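Local coordinates for protein phosphoglycerate dehydrogenase (Lactobacillus plantarum, PDB 3EVT) that probably oxidises 3-phosphoglycerate to 3-phosphohydroxypyruvate with NAD as hydride acceptor, the reaction that opens the phosphorylated route to serine, at residues A[89-101]-A[278-291]. Numbering follows the deposited sequence.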
# COMPACT_ATOMS: atom_id res chain seq x y z
N ASN A 89 0.16 -14.29 16.77
CA ASN A 89 1.60 -14.44 16.89
C ASN A 89 2.31 -13.30 16.16
O ASN A 89 1.70 -12.25 15.92
CB ASN A 89 2.04 -15.82 16.42
CG ASN A 89 1.92 -15.99 14.95
OD1 ASN A 89 1.53 -15.07 14.23
ND2 ASN A 89 2.24 -17.18 14.47
N THR A 90 3.59 -13.49 15.85
CA THR A 90 4.45 -12.46 15.26
C THR A 90 5.09 -12.87 13.92
O THR A 90 6.23 -12.48 13.64
CB THR A 90 5.62 -12.12 16.21
OG1 THR A 90 6.13 -13.36 16.73
CG2 THR A 90 5.16 -11.19 17.38
N SER A 91 4.39 -13.63 13.09
CA SER A 91 4.96 -13.90 11.78
C SER A 91 4.90 -12.76 10.77
O SER A 91 4.24 -11.73 10.98
CB SER A 91 4.39 -15.18 11.16
OG SER A 91 3.00 -15.15 11.19
N GLY A 92 5.65 -12.91 9.67
CA GLY A 92 5.57 -11.98 8.55
C GLY A 92 6.37 -10.69 8.64
O GLY A 92 6.31 -9.85 7.71
N ILE A 93 7.13 -10.52 9.72
CA ILE A 93 7.79 -9.23 9.96
C ILE A 93 8.83 -8.86 8.90
O ILE A 93 8.77 -7.77 8.30
CB ILE A 93 8.44 -9.13 11.34
CG1 ILE A 93 7.37 -9.32 12.44
CG2 ILE A 93 9.13 -7.73 11.43
CD1 ILE A 93 7.94 -9.36 13.88
N HIS A 94 9.77 -9.77 8.67
CA HIS A 94 10.80 -9.57 7.65
C HIS A 94 10.14 -9.47 6.29
O HIS A 94 10.41 -8.56 5.56
CB HIS A 94 11.81 -10.74 7.58
CG HIS A 94 12.95 -10.63 8.54
ND1 HIS A 94 13.11 -11.48 9.64
CD2 HIS A 94 14.01 -9.79 8.56
CE1 HIS A 94 14.21 -11.14 10.30
NE2 HIS A 94 14.77 -10.11 9.67
N ALA A 95 9.30 -10.43 5.95
CA ALA A 95 8.58 -10.40 4.66
C ALA A 95 7.77 -9.11 4.44
O ALA A 95 7.77 -8.60 3.36
CB ALA A 95 7.70 -11.62 4.50
N ASP A 96 7.07 -8.60 5.46
CA ASP A 96 6.44 -7.26 5.40
C ASP A 96 7.38 -6.11 5.05
O ASP A 96 7.02 -5.28 4.21
CB ASP A 96 5.75 -6.91 6.74
CG ASP A 96 4.20 -7.08 6.68
OD1 ASP A 96 3.72 -8.19 6.27
OD2 ASP A 96 3.46 -6.11 7.08
N ALA A 97 8.55 -6.03 5.69
CA ALA A 97 9.49 -4.95 5.36
C ALA A 97 9.98 -5.01 3.91
O ALA A 97 10.03 -4.00 3.26
CB ALA A 97 10.71 -4.91 6.32
N ILE A 98 10.36 -6.18 3.45
CA ILE A 98 10.83 -6.35 2.09
C ILE A 98 9.72 -6.02 1.09
O ILE A 98 9.95 -5.41 0.06
CB ILE A 98 11.25 -7.80 1.86
CG1 ILE A 98 12.46 -8.16 2.73
CG2 ILE A 98 11.44 -8.06 0.39
CD1 ILE A 98 12.69 -9.78 2.85
N SER A 99 8.50 -6.38 1.41
CA SER A 99 7.42 -5.99 0.53
C SER A 99 7.25 -4.47 0.44
O SER A 99 7.02 -3.92 -0.67
CB SER A 99 6.12 -6.59 1.02
OG SER A 99 6.17 -7.97 0.76
N GLU A 100 7.32 -3.80 1.59
CA GLU A 100 7.30 -2.32 1.61
C GLU A 100 8.41 -1.68 0.75
O GLU A 100 8.17 -0.71 0.04
CB GLU A 100 7.39 -1.80 3.06
CG GLU A 100 6.08 -2.04 3.87
CD GLU A 100 6.03 -1.16 5.11
OE1 GLU A 100 6.82 -0.16 5.13
OE2 GLU A 100 5.20 -1.45 6.02
N SER A 101 9.63 -2.23 0.80
CA SER A 101 10.70 -1.81 -0.14
C SER A 101 10.35 -1.95 -1.59
O SER A 101 10.68 -1.07 -2.39
CB SER A 101 11.97 -2.60 0.11
OG SER A 101 12.47 -2.27 1.40
N SER A 278 16.82 -4.06 1.86
CA SER A 278 15.35 -4.24 1.87
C SER A 278 14.85 -5.08 3.03
O SER A 278 13.74 -4.87 3.51
CB SER A 278 14.82 -4.83 0.55
OG SER A 278 15.30 -6.15 0.36
N GLY A 279 15.67 -6.04 3.45
CA GLY A 279 15.23 -6.98 4.48
C GLY A 279 15.64 -6.63 5.92
O GLY A 279 15.21 -7.33 6.87
N GLN A 280 16.47 -5.59 6.08
CA GLN A 280 16.89 -5.14 7.41
C GLN A 280 15.72 -4.60 8.24
O GLN A 280 15.03 -3.64 7.83
CB GLN A 280 17.95 -4.05 7.31
CG GLN A 280 19.11 -4.44 6.45
CD GLN A 280 20.32 -3.57 6.66
OE1 GLN A 280 20.23 -2.33 6.70
NE2 GLN A 280 21.48 -4.20 6.81
N ILE A 281 15.47 -5.22 9.38
CA ILE A 281 14.39 -4.78 10.26
C ILE A 281 14.98 -4.41 11.58
O ILE A 281 16.11 -4.78 11.90
CB ILE A 281 13.33 -5.86 10.51
CG1 ILE A 281 13.97 -7.19 10.93
CG2 ILE A 281 12.49 -6.08 9.28
CD1 ILE A 281 12.94 -8.26 11.20
N ALA A 282 14.20 -3.67 12.37
CA ALA A 282 14.70 -3.29 13.69
C ALA A 282 14.76 -4.47 14.64
O ALA A 282 14.51 -5.64 14.30
CB ALA A 282 13.88 -2.15 14.29
N HIS A 283 15.06 -4.13 15.88
CA HIS A 283 15.28 -5.11 16.92
C HIS A 283 13.89 -5.65 17.32
O HIS A 283 12.89 -4.94 17.18
CB HIS A 283 16.04 -4.39 18.06
CG HIS A 283 16.05 -5.13 19.36
ND1 HIS A 283 17.19 -5.69 19.90
CD2 HIS A 283 15.06 -5.38 20.25
CE1 HIS A 283 16.90 -6.26 21.06
NE2 HIS A 283 15.61 -6.07 21.30
N PHE A 284 13.80 -6.91 17.75
CA PHE A 284 12.51 -7.48 18.11
C PHE A 284 11.64 -6.56 18.98
O PHE A 284 10.50 -6.28 18.65
CB PHE A 284 12.62 -8.88 18.73
CG PHE A 284 13.63 -8.98 19.83
CD1 PHE A 284 13.24 -8.99 21.17
CD2 PHE A 284 14.99 -9.05 19.52
CE1 PHE A 284 14.20 -9.09 22.18
CE2 PHE A 284 15.96 -9.15 20.52
CZ PHE A 284 15.57 -9.16 21.85
N ARG A 285 12.16 -6.05 20.08
CA ARG A 285 11.32 -5.17 20.87
C ARG A 285 10.57 -4.15 19.97
O ARG A 285 9.40 -3.87 20.19
CB ARG A 285 12.10 -4.51 22.02
CG ARG A 285 12.27 -5.44 23.23
CD ARG A 285 12.27 -4.64 24.53
NE ARG A 285 12.93 -5.37 25.62
CZ ARG A 285 13.33 -4.83 26.78
NH1 ARG A 285 13.14 -3.53 27.04
NH2 ARG A 285 13.91 -5.60 27.70
N ALA A 286 11.21 -3.68 18.91
CA ALA A 286 10.60 -2.65 18.09
C ALA A 286 9.62 -3.13 17.02
O ALA A 286 8.97 -2.31 16.36
CB ALA A 286 11.69 -1.79 17.41
N THR A 287 9.55 -4.43 16.76
CA THR A 287 8.77 -4.90 15.63
C THR A 287 7.60 -5.67 16.16
O THR A 287 6.51 -5.71 15.57
CB THR A 287 9.59 -5.85 14.69
OG1 THR A 287 10.21 -6.90 15.46
CG2 THR A 287 10.64 -5.08 13.90
N VAL A 288 7.84 -6.32 17.28
CA VAL A 288 6.83 -7.12 17.88
C VAL A 288 5.74 -6.26 18.60
O VAL A 288 4.56 -6.60 18.56
CB VAL A 288 7.49 -8.06 18.85
CG1 VAL A 288 6.44 -8.69 19.73
CG2 VAL A 288 8.30 -9.11 18.06
N PHE A 289 6.14 -5.16 19.22
CA PHE A 289 5.18 -4.36 19.99
C PHE A 289 4.04 -3.76 19.17
O PHE A 289 2.88 -3.86 19.59
CB PHE A 289 5.86 -3.26 20.81
CG PHE A 289 4.88 -2.45 21.65
CD1 PHE A 289 4.31 -3.01 22.80
CD2 PHE A 289 4.48 -1.18 21.25
CE1 PHE A 289 3.36 -2.28 23.59
CE2 PHE A 289 3.52 -0.43 22.03
CZ PHE A 289 2.96 -0.99 23.19
N PRO A 290 4.33 -3.16 17.98
CA PRO A 290 3.23 -2.64 17.14
C PRO A 290 2.20 -3.72 16.76
O PRO A 290 1.02 -3.39 16.56
CB PRO A 290 3.95 -2.18 15.87
CG PRO A 290 5.34 -1.84 16.31
CD PRO A 290 5.66 -2.85 17.41
N ILE A 291 2.65 -4.98 16.64
CA ILE A 291 1.72 -6.09 16.39
C ILE A 291 0.69 -6.23 17.53
O ILE A 291 -0.50 -6.19 17.28
CB ILE A 291 2.42 -7.45 16.06
CG1 ILE A 291 3.16 -7.35 14.73
CG2 ILE A 291 1.37 -8.59 15.93
CD1 ILE A 291 4.14 -8.55 14.44
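Ile93 and Ala97 pack on Ile281, Thr287 and Ile291 in an apolar contact between the two chain crossings that join the domains. The short helical segments 93-101 and 284-291 run nearly perpendicular, at 91°, with axes 11.8 Å apart. Ile93 fills the corner between them. Its CD1 lies 3.7 Å from Thr287 OG1, and its CG1 meets Ile291 CD1 at 3.9 Å. Thr287 OG1 sits between its own backbone N and carbonyl carbon (chi1 51°), from where it hydrogen-bonds back to Phe284 O. Nearby, Thr90 CG2 rests against both methyls of Val288. Two interdomain helices of this kind are characteristic of D-2-hydroxyacid dehydrogenases: 93-110 leads into the Rossmann-type NAD-binding domain, and 284-302 returns to the domain of the N-terminal strands. On the nucleotide-domain side, Ile281 CD1 lies over one face of the His94 ring, modelled too close for its detail to be trusted. Gly279 O lies at the ring edge, in its plane, 3.2 Å from His94 CD2. Ile281 CG2 reaches Ala97 CB at 3.6 Å. An alanine at Ile281 would probably open a gap beside Ile93 and Ala97 and leave the His94 ring freer to turn. Further along, Ile98 CG1 lies 3.5 Å from Gly279 CA. Ser101 OG packs 3.5 Å from Ser278 CA while hydrogen-bonded to Arg111 of the second subunit.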